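Local coordinates for protein alternansucrase (Leuconostoc mesenteroides, PDB 6HVG) that belongs to glycoside hydrolase family 70, large multidomain enzymes with a TIM-barrel-type catalytic core, here accompanied by choline-binding and putative cell-wall-binding repeats, at residues A[649-654]-A[1031-1036]; A[676-681]-A[741-746]. One frame throughout, in Å; residues are numbered along the deposited sequence.

Both contacts are buried and lie in the barrel region of the family 70 part of the chain, with centres about 12 Å apart. Contact 2 joins two neighbouring strands of the parallel barrel, whereas contact 1 packs a short helix, ahead of one barrel strand, against a loop leading toward another. The chemistry changes accordingly: contact 2 combines a direct backbone hydrogen bond with aromatic and aliphatic packing, while contact 1 is smaller and has no direct hydrogen bond across it, relying on nonpolar contacts and a water bridge. They touch directly: F1034 CG of contact 1 lies 3.6 Å from L677 CD2 of contact 2.

Contact 1. Residues A[649-654]-A[1031-1036]; sequences ANANKH and GSVFHS
The short helix 648-652, which precedes barrel strand 657-658, meets the loop ahead of helix 1038-1041 through A651 and N652 on one side and V1033 and F1034 on the other. The methyl group of A651 points at the loop, and its CB lies 3.8 Å from V1033 CG1. That same valine methyl covers one face of the F1034 ring, toward its rim, so alanine, valine and phenylalanine form one small nonpolar cluster. F1034 sends its ring toward the helix with CG beside the backbone N (chi1 -71°), which brings the CE1 side of the ring to the backbone of helix 648-652; CE1 stands 3.4 Å from A651 O, which approaches obliquely. At the ring edge, near its plane, lie N652 OD1, 3.6 Å from F1034 CD1, and H654 O, which accepts a hydrogen bond from S656 OG. The N652 amide is tilted 25° from the phenyl plane. Its OD1 accepts from a water at 2.8 Å, and this water in turn accepts from H1035 N at 2.9 Å, linking helix to loop without a direct bond. H654 ND1 donates almost straight to N650 O, 3.2 Å away and in the imidazole plane, while its ring stacks on Y642. Around this contact, helix 1038-1041 supplies L1040 against both N652 and F1034, K639 of helix 629-642 touches V1033, and Q1151, which begins strand 1151-1156, bonds to N652 O.

Contact 2. Residues A[676-681]-A[741-746]; sequences QLTMDY and KVIPNY
Y746 and M679 form the centre of the contact: the tyrosine ring lies against the backbone and CB of M679, whose CA sits over one face, 3.9 Å from the ring centroid, in a CH-pi contact. M679 CB packs 3.6 Å from Y746 CZ, and L677 O comes to the ring edge in its plane. This placement follows from Y746 CG standing between its own backbone N and carbonyl carbon (chi1 77°), which lays the ring across the 676-681 chain. The backbones are joined by Y746 N donating to T678 O at 3.0 Å, with a weak, bent bond from D680 N to Y746 O beyond it. On the face opposite M679 and Y746, T678 CG2 rests 3.9 Å from I743 CG2 and near N745 CB; separately, L677 CD2 packs against P744 CB at 3.8 Å. A water accepts from T678 N at 2.7 Å and lies 2.7 Å from P744 O, to which it can donate.

Further out, N745 ND2 donates to I743 O at 3.2 Å and also bonds D819 O, while N745 OD1 bonds T820 OG1. L658 O holds the Y746 hydroxyl, D660 engages both T678 OG1 and M679 N, and D680 is the N-cap of helix 681-692, its OD1 bonding T682 OG1. Strand 678-679, that helix and strand 745-747 make a beta-alpha-beta crossover within the eight-stranded parallel TIM-type barrel.

Contact 1. Residues A[649-654]-A[1031-1036]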
ATOM      1  N   ALA A 649       0.354  39.049  12.443  1.00 58.45           N
ATOM      2  CA  ALA A 649      -1.089  39.053  12.679  1.00 58.86           C
ATOM      3  C   ALA A 649      -1.872  38.639  11.425  1.00 58.60           C
ATOM      4  O   ALA A 649      -2.864  37.912  11.515  1.00 60.55           O
ATOM      5  CB  ALA A 649      -1.546  40.422  13.154  1.00 58.10           C
ATOM      6  N   ASN A 650      -1.434  39.122  10.269  1.00 55.58           N
ATOM      7  CA  ASN A 650      -2.033  38.728   8.987  1.00 55.99           C
ATOM      8  C   ASN A 650      -1.783  37.251   8.673  1.00 53.89           C
ATOM      9  O   ASN A 650      -2.696  36.521   8.300  1.00 50.31           O
ATOM     10  CB  ASN A 650      -1.467  39.571   7.830  1.00 54.22           C
ATOM     11  CG  ASN A 650      -1.952  41.002   7.843  1.00 53.91           C
ATOM     12  OD1 ASN A 650      -2.627  41.445   8.779  1.00 55.23           O
ATOM     13  ND2 ASN A 650      -1.617  41.734   6.797  1.00 52.72           N
ATOM     14  N   ALA A 651      -0.522  36.843   8.807  1.00 53.08           N
ATOM     15  CA  ALA A 651      -0.099  35.466   8.609  1.00 49.91           C
ATOM     16  C   ALA A 651      -0.869  34.529   9.525  1.00 47.55           C
ATOM     17  O   ALA A 651      -1.449  33.560   9.056  1.00 52.45           O
ATOM     18  CB  ALA A 651       1.404  35.330   8.854  1.00 49.81           C
ATOM     19  N   ASN A 652      -0.897  34.839  10.817  1.00 46.23           N
ATOM     20  CA  ASN A 652      -1.509  33.961  11.809  1.00 44.34           C
ATOM     21  C   ASN A 652      -3.025  33.986  11.828  1.00 46.41           C
ATOM     22  O   ASN A 652      -3.625  33.119  12.443  1.00 48.21           O
ATOM     23  CB  ASN A 652      -0.951  34.238  13.192  1.00 43.30           C
ATOM     24  CG  ASN A 652       0.558  34.001  13.275  1.00 45.26           C
ATOM     25  OD1 ASN A 652       1.242  33.789  12.262  1.00 41.29           O
ATOM     26  ND2 ASN A 652       1.087  34.011  14.503  1.00 49.28           N
ATOM     27  N   LYS A 653      -3.642  34.942  11.133  1.00 48.62           N
ATOM     28  CA  LYS A 653      -5.093  34.938  10.908  1.00 48.47           C
ATOM     29  C   LYS A 653      -5.518  33.878   9.903  1.00 46.50           C
ATOM     30  O   LYS A 653      -6.704  33.578   9.776  1.00 46.90           O
ATOM     31  CB  LYS A 653      -5.577  36.295  10.381  1.00 53.07           C
ATOM     32  CG  LYS A 653      -6.257  37.161  11.408  1.00 60.70           C
ATOM     33  CD  LYS A 653      -6.444  38.579  10.877  1.00 69.59           C
ATOM     34  CE  LYS A 653      -6.621  39.579  12.022  1.00 74.94           C
ATOM     35  NZ  LYS A 653      -6.319  40.964  11.585  1.00 78.45           N
ATOM     36  N   HIS A 654      -4.566  33.341   9.159  1.00 46.18           N
ATOM     37  CA  HIS A 654      -4.853  32.347   8.134  1.00 49.84           C
ATOM     38  C   HIS A 654      -3.870  31.193   8.268  1.00 48.99           C
ATOM     39  O   HIS A 654      -3.150  30.862   7.315  1.00 44.06           O
ATOM     40  CB  HIS A 654      -4.763  32.968   6.736  1.00 49.56           C
ATOM     41  CG  HIS A 654      -5.683  34.124   6.535  1.00 52.13           C
ATOM     42  ND1 HIS A 654      -5.339  35.407   6.902  1.00 56.10           N
ATOM     43  CD2 HIS A 654      -6.928  34.201   6.009  1.00 53.07           C
ATOM     44  CE1 HIS A 654      -6.338  36.224   6.622  1.00 57.97           C
ATOM     45  NE2 HIS A 654      -7.309  35.518   6.066  1.00 56.83           N
ATOM     46  N   GLY A1031      10.914  38.280   3.981  1.00 70.78           N
ATOM     47  CA  GLY A1031      10.072  37.850   2.851  1.00 68.83           C
ATOM     48  C   GLY A1031       9.123  36.708   3.238  1.00 70.28           C
ATOM     49  O   GLY A1031       8.118  36.448   2.545  1.00 68.01           O
ATOM     50  N   SER A1032       9.461  36.035   4.347  1.00 62.54           N
ATOM     51  CA  SER A1032       8.752  34.887   4.856  1.00 59.17           C
ATOM     52  C   SER A1032       7.378  35.257   5.420  1.00 54.14           C
ATOM     53  O   SER A1032       7.141  36.392   5.818  1.00 52.81           O
ATOM     54  CB  SER A1032       9.634  34.200   5.910  1.00 60.79           C
ATOM     55  OG  SER A1032       8.988  33.077   6.487  1.00 63.96           O
ATOM     56  N   VAL A1033       6.477  34.277   5.430  1.00 49.07           N
ATOM     57  CA  VAL A1033       5.139  34.427   5.957  1.00 48.70           C
ATOM     58  C   VAL A1033       5.126  34.075   7.450  1.00 47.72           C
ATOM     59  O   VAL A1033       4.992  34.962   8.285  1.00 49.65           O
ATOM     60  CB  VAL A1033       4.133  33.554   5.174  1.00 47.59           C
ATOM     61  CG1 VAL A1033       2.761  33.530   5.842  1.00 48.38           C
ATOM     62  CG2 VAL A1033       4.004  34.063   3.761  1.00 48.83           C
ATOM     63  N   PHE A1034       5.233  32.792   7.776  1.00 45.76           N
ATOM     64  CA  PHE A1034       5.210  32.385   9.165  1.00 45.02           C
ATOM     65  C   PHE A1034       6.572  32.572   9.826  1.00 44.11           C
ATOM     66  O   PHE A1034       7.615  32.502   9.171  1.00 44.71           O
ATOM     67  CB  PHE A1034       4.708  30.947   9.299  1.00 43.11           C
ATOM     68  CG  PHE A1034       3.252  30.809   9.006  1.00 41.94           C
ATOM     69  CD1 PHE A1034       2.311  31.338   9.874  1.00 43.59           C
ATOM     70  CD2 PHE A1034       2.814  30.181   7.850  1.00 40.94           C
ATOM     71  CE1 PHE A1034       0.955  31.221   9.589  1.00 45.42           C
ATOM     72  CE2 PHE A1034       1.476  30.066   7.551  1.00 39.27           C
ATOM     73  CZ  PHE A1034       0.539  30.571   8.418  1.00 42.99           C
ATOM     74  N   HIS A1035       6.538  32.839  11.131  1.00 44.46           N
ATOM     75  CA  HIS A1035       7.751  32.975  11.927  1.00 45.79           C
ATOM     76  C   HIS A1035       7.555  32.256  13.241  1.00 46.14           C
ATOM     77  O   HIS A1035       6.553  32.488  13.906  1.00 47.46           O
ATOM     78  CB  HIS A1035       8.100  34.446  12.168  1.00 46.93           C
ATOM     79  CG  HIS A1035       8.402  35.206  10.919  1.00 48.96           C
ATOM     80  ND1 HIS A1035       7.447  35.953  10.266  1.00 51.97           N
ATOM     81  CD2 HIS A1035       9.527  35.294  10.177  1.00 49.63           C
ATOM     82  CE1 HIS A1035       7.974  36.477   9.177  1.00 52.08           C
ATOM     83  NE2 HIS A1035       9.230  36.077   9.092  1.00 52.63           N
ATOM     84  N   SER A1036       8.505  31.392  13.609  1.00 45.79           N
ATOM     85  CA  SER A1036       8.400  30.658  14.854  1.00 45.91           C
ATOM     86  C   SER A1036       8.759  31.620  15.963  1.00 47.88           C
ATOM     87  O   SER A1036       9.902  32.076  16.053  1.00 53.32           O
ATOM     88  CB  SER A1036       9.327  29.436  14.881  1.00 46.55           C
ATOM     89  OG  SER A1036       8.982  28.567  15.960  1.00 47.37           O
TER
HETATM   90  O   HOH W   1       4.039  33.960  11.921  1.00 41.29           O

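Contact 2. Residues A[676-681]-A[741-746]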
ATOM      1  N   GLN A 676       3.074  27.956   4.036  1.00 46.39           N
ATOM      2  CA  GLN A 676       2.278  27.045   4.865  1.00 46.83           C
ATOM      3  C   GLN A 676       3.243  26.361   5.829  1.00 47.21           C
ATOM      4  O   GLN A 676       4.414  26.165   5.496  1.00 50.16           O
ATOM      5  CB  GLN A 676       1.584  25.974   4.021  1.00 46.27           C
ATOM      6  CG  GLN A 676       0.697  26.490   2.898  1.00 45.92           C
ATOM      7  CD  GLN A 676       1.459  26.773   1.609  1.00 47.30           C
ATOM      8  OE1 GLN A 676       2.551  26.243   1.393  1.00 49.69           O
ATOM      9  NE2 GLN A 676       0.924  27.683   0.787  1.00 46.27           N
ATOM     10  N   LEU A 677       2.762  25.998   7.012  1.00 44.82           N
ATOM     11  CA  LEU A 677       3.615  25.369   8.008  1.00 44.79           C
ATOM     12  C   LEU A 677       3.975  23.936   7.641  1.00 43.10           C
ATOM     13  O   LEU A 677       3.100  23.135   7.352  1.00 43.03           O
ATOM     14  CB  LEU A 677       2.948  25.372   9.382  1.00 44.19           C
ATOM     15  CG  LEU A 677       2.685  26.737  10.002  1.00 45.46           C
ATOM     16  CD1 LEU A 677       1.919  26.515  11.297  1.00 45.10           C
ATOM     17  CD2 LEU A 677       3.973  27.507  10.238  1.00 46.94           C
ATOM     18  N   THR A 678       5.269  23.621   7.667  1.00 42.24           N
ATOM     19  CA  THR A 678       5.703  22.225   7.560  1.00 42.85           C
ATOM     20  C   THR A 678       5.310  21.430   8.795  1.00 43.44           C
ATOM     21  O   THR A 678       5.227  21.975   9.888  1.00 42.61           O
ATOM     22  CB  THR A 678       7.229  22.087   7.395  1.00 41.50           C
ATOM     23  OG1 THR A 678       7.565  20.704   7.255  1.00 39.04           O
ATOM     24  CG2 THR A 678       7.975  22.656   8.612  1.00 42.20           C
ATOM     25  N   MET A 679       5.105  20.132   8.618  1.00 45.56           N
ATOM     26  CA  MET A 679       5.031  19.230   9.757  1.00 44.04           C
ATOM     27  C   MET A 679       6.439  19.022  10.276  1.00 42.38           C
ATOM     28  O   MET A 679       7.427  19.305   9.582  1.00 40.42           O
ATOM     29  CB  MET A 679       4.424  17.887   9.372  1.00 50.11           C
ATOM     30  CG  MET A 679       5.436  16.834   8.914  1.00 53.34           C
ATOM     31  SD  MET A 679       4.771  15.383   8.109  1.00 61.46           S
ATOM     32  CE  MET A 679       3.294  15.000   8.987  1.00 65.36           C
ATOM     33  N   ASP A 680       6.523  18.496  11.494  1.00 42.70           N
ATOM     34  CA  ASP A 680       7.800  18.159  12.108  1.00 44.27           C
ATOM     35  C   ASP A 680       7.770  16.691  12.480  1.00 45.53           C
ATOM     36  O   ASP A 680       7.513  16.327  13.625  1.00 44.16           O
ATOM     37  CB  ASP A 680       8.052  19.039  13.331  1.00 46.88           C
ATOM     38  CG  ASP A 680       9.380  18.737  14.006  1.00 50.05           C
ATOM     39  OD1 ASP A 680      10.208  18.004  13.412  1.00 47.14           O
ATOM     40  OD2 ASP A 680       9.590  19.232  15.144  1.00 51.91           O
ATOM     41  N   TYR A 681       8.034  15.845  11.484  1.00 48.54           N
ATOM     42  CA  TYR A 681       8.006  14.406  11.684  1.00 47.09           C
ATOM     43  C   TYR A 681       9.131  13.941  12.618  1.00 44.59           C
ATOM     44  O   TYR A 681       9.008  12.891  13.226  1.00 41.28           O
ATOM     45  CB  TYR A 681       8.084  13.657  10.347  1.00 49.77           C
ATOM     46  CG  TYR A 681       7.789  12.182  10.494  1.00 53.13           C
ATOM     47  CD1 TYR A 681       6.592  11.757  11.067  1.00 54.18           C
ATOM     48  CD2 TYR A 681       8.714  11.208  10.105  1.00 56.67           C
ATOM     49  CE1 TYR A 681       6.311  10.408  11.234  1.00 57.39           C
ATOM     50  CE2 TYR A 681       8.448   9.852  10.286  1.00 58.58           C
ATOM     51  CZ  TYR A 681       7.242   9.459  10.848  1.00 59.73           C
ATOM     52  OH  TYR A 681       6.933   8.129  11.027  1.00 61.67           O
ATOM     53  N   LYS A 741      17.191  31.424  14.989  1.00 55.06           N
ATOM     54  CA  LYS A 741      16.053  31.329  14.096  1.00 55.14           C
ATOM     55  C   LYS A 741      15.846  29.879  13.736  1.00 52.93           C
ATOM     56  O   LYS A 741      16.801  29.158  13.445  1.00 53.98           O
ATOM     57  CB  LYS A 741      16.300  32.127  12.821  1.00 57.63           C
ATOM     58  CG  LYS A 741      15.028  32.585  12.137  1.00 63.22           C
ATOM     59  CD  LYS A 741      15.328  33.160  10.765  1.00 71.18           C
ATOM     60  CE  LYS A 741      14.081  33.760  10.148  1.00 74.90           C
ATOM     61  NZ  LYS A 741      14.302  34.084   8.713  1.00 78.37           N
ATOM     62  N   VAL A 742      14.597  29.450  13.739  1.00 50.07           N
ATOM     63  CA  VAL A 742      14.284  28.056  13.540  1.00 49.84           C
ATOM     64  C   VAL A 742      13.073  27.941  12.602  1.00 45.26           C
ATOM     65  O   VAL A 742      12.354  28.930  12.369  1.00 42.93           O
ATOM     66  CB  VAL A 742      14.060  27.384  14.908  1.00 52.14           C
ATOM     67  CG1 VAL A 742      12.656  27.641  15.407  1.00 51.68           C
ATOM     68  CG2 VAL A 742      14.367  25.903  14.829  1.00 57.60           C
ATOM     69  N   ILE A 743      12.853  26.757  12.043  1.00 42.03           N
ATOM     70  CA  ILE A 743      11.822  26.604  11.006  1.00 41.79           C
ATOM     71  C   ILE A 743      10.441  26.471  11.625  1.00 43.02           C
ATOM     72  O   ILE A 743      10.206  25.545  12.413  1.00 44.06           O
ATOM     73  CB  ILE A 743      12.085  25.391  10.108  1.00 40.74           C
ATOM     74  CG1 ILE A 743      13.437  25.567   9.396  1.00 42.16           C
ATOM     75  CG2 ILE A 743      10.938  25.215   9.115  1.00 40.67           C
ATOM     76  CD1 ILE A 743      13.781  24.489   8.398  1.00 43.65           C
ATOM     77  N   PRO A 744       9.513  27.372  11.266  1.00 40.73           N
ATOM     78  CA  PRO A 744       8.189  27.283  11.872  1.00 42.64           C
ATOM     79  C   PRO A 744       7.480  26.019  11.459  1.00 43.96           C
ATOM     80  O   PRO A 744       7.604  25.604  10.302  1.00 48.68           O
ATOM     81  CB  PRO A 744       7.465  28.519  11.345  1.00 41.01           C
ATOM     82  CG  PRO A 744       8.198  28.892  10.119  1.00 40.97           C
ATOM     83  CD  PRO A 744       9.614  28.460  10.292  1.00 39.98           C
ATOM     84  N   ASN A 745       6.728  25.430  12.390  1.00 43.86           N
ATOM     85  CA  ASN A 745       6.162  24.105  12.177  1.00 42.70           C
ATOM     86  C   ASN A 745       4.955  23.754  13.046  1.00 41.70           C
ATOM     87  O   ASN A 745       4.774  24.317  14.109  1.00 39.76           O
ATOM     88  CB  ASN A 745       7.237  23.071  12.450  1.00 42.71           C
ATOM     89  CG  ASN A 745       7.573  22.958  13.924  1.00 44.40           C
ATOM     90  OD1 ASN A 745       7.076  22.088  14.633  1.00 42.22           O
ATOM     91  ND2 ASN A 745       8.408  23.857  14.391  1.00 46.18           N
ATOM     92  N   TYR A 746       4.158  22.791  12.583  1.00 41.50           N
ATOM     93  CA  TYR A 746       3.153  22.131  13.428  1.00 41.49           C
ATOM     94  C   TYR A 746       3.611  20.728  13.756  1.00 42.08           C
ATOM     95  O   TYR A 746       4.415  20.166  13.036  1.00 40.51           O
ATOM     96  CB  TYR A 746       1.780  22.106  12.767  1.00 40.79           C
ATOM     97  CG  TYR A 746       1.565  21.091  11.670  1.00 41.11           C
ATOM     98  CD1 TYR A 746       1.999  21.325  10.372  1.00 42.37           C
ATOM     99  CD2 TYR A 746       0.894  19.907  11.924  1.00 41.40           C
ATOM    100  CE1 TYR A 746       1.789  20.390   9.356  1.00 43.41           C
ATOM    101  CE2 TYR A 746       0.670  18.972  10.929  1.00 41.34           C
ATOM    102  CZ  TYR A 746       1.108  19.219   9.638  1.00 43.04           C
ATOM    103  OH  TYR A 746       0.873  18.285   8.641  1.00 40.78           O
TER
HETATM  104  O   HOH W   2       6.925  25.736   7.730  1.00 34.13           O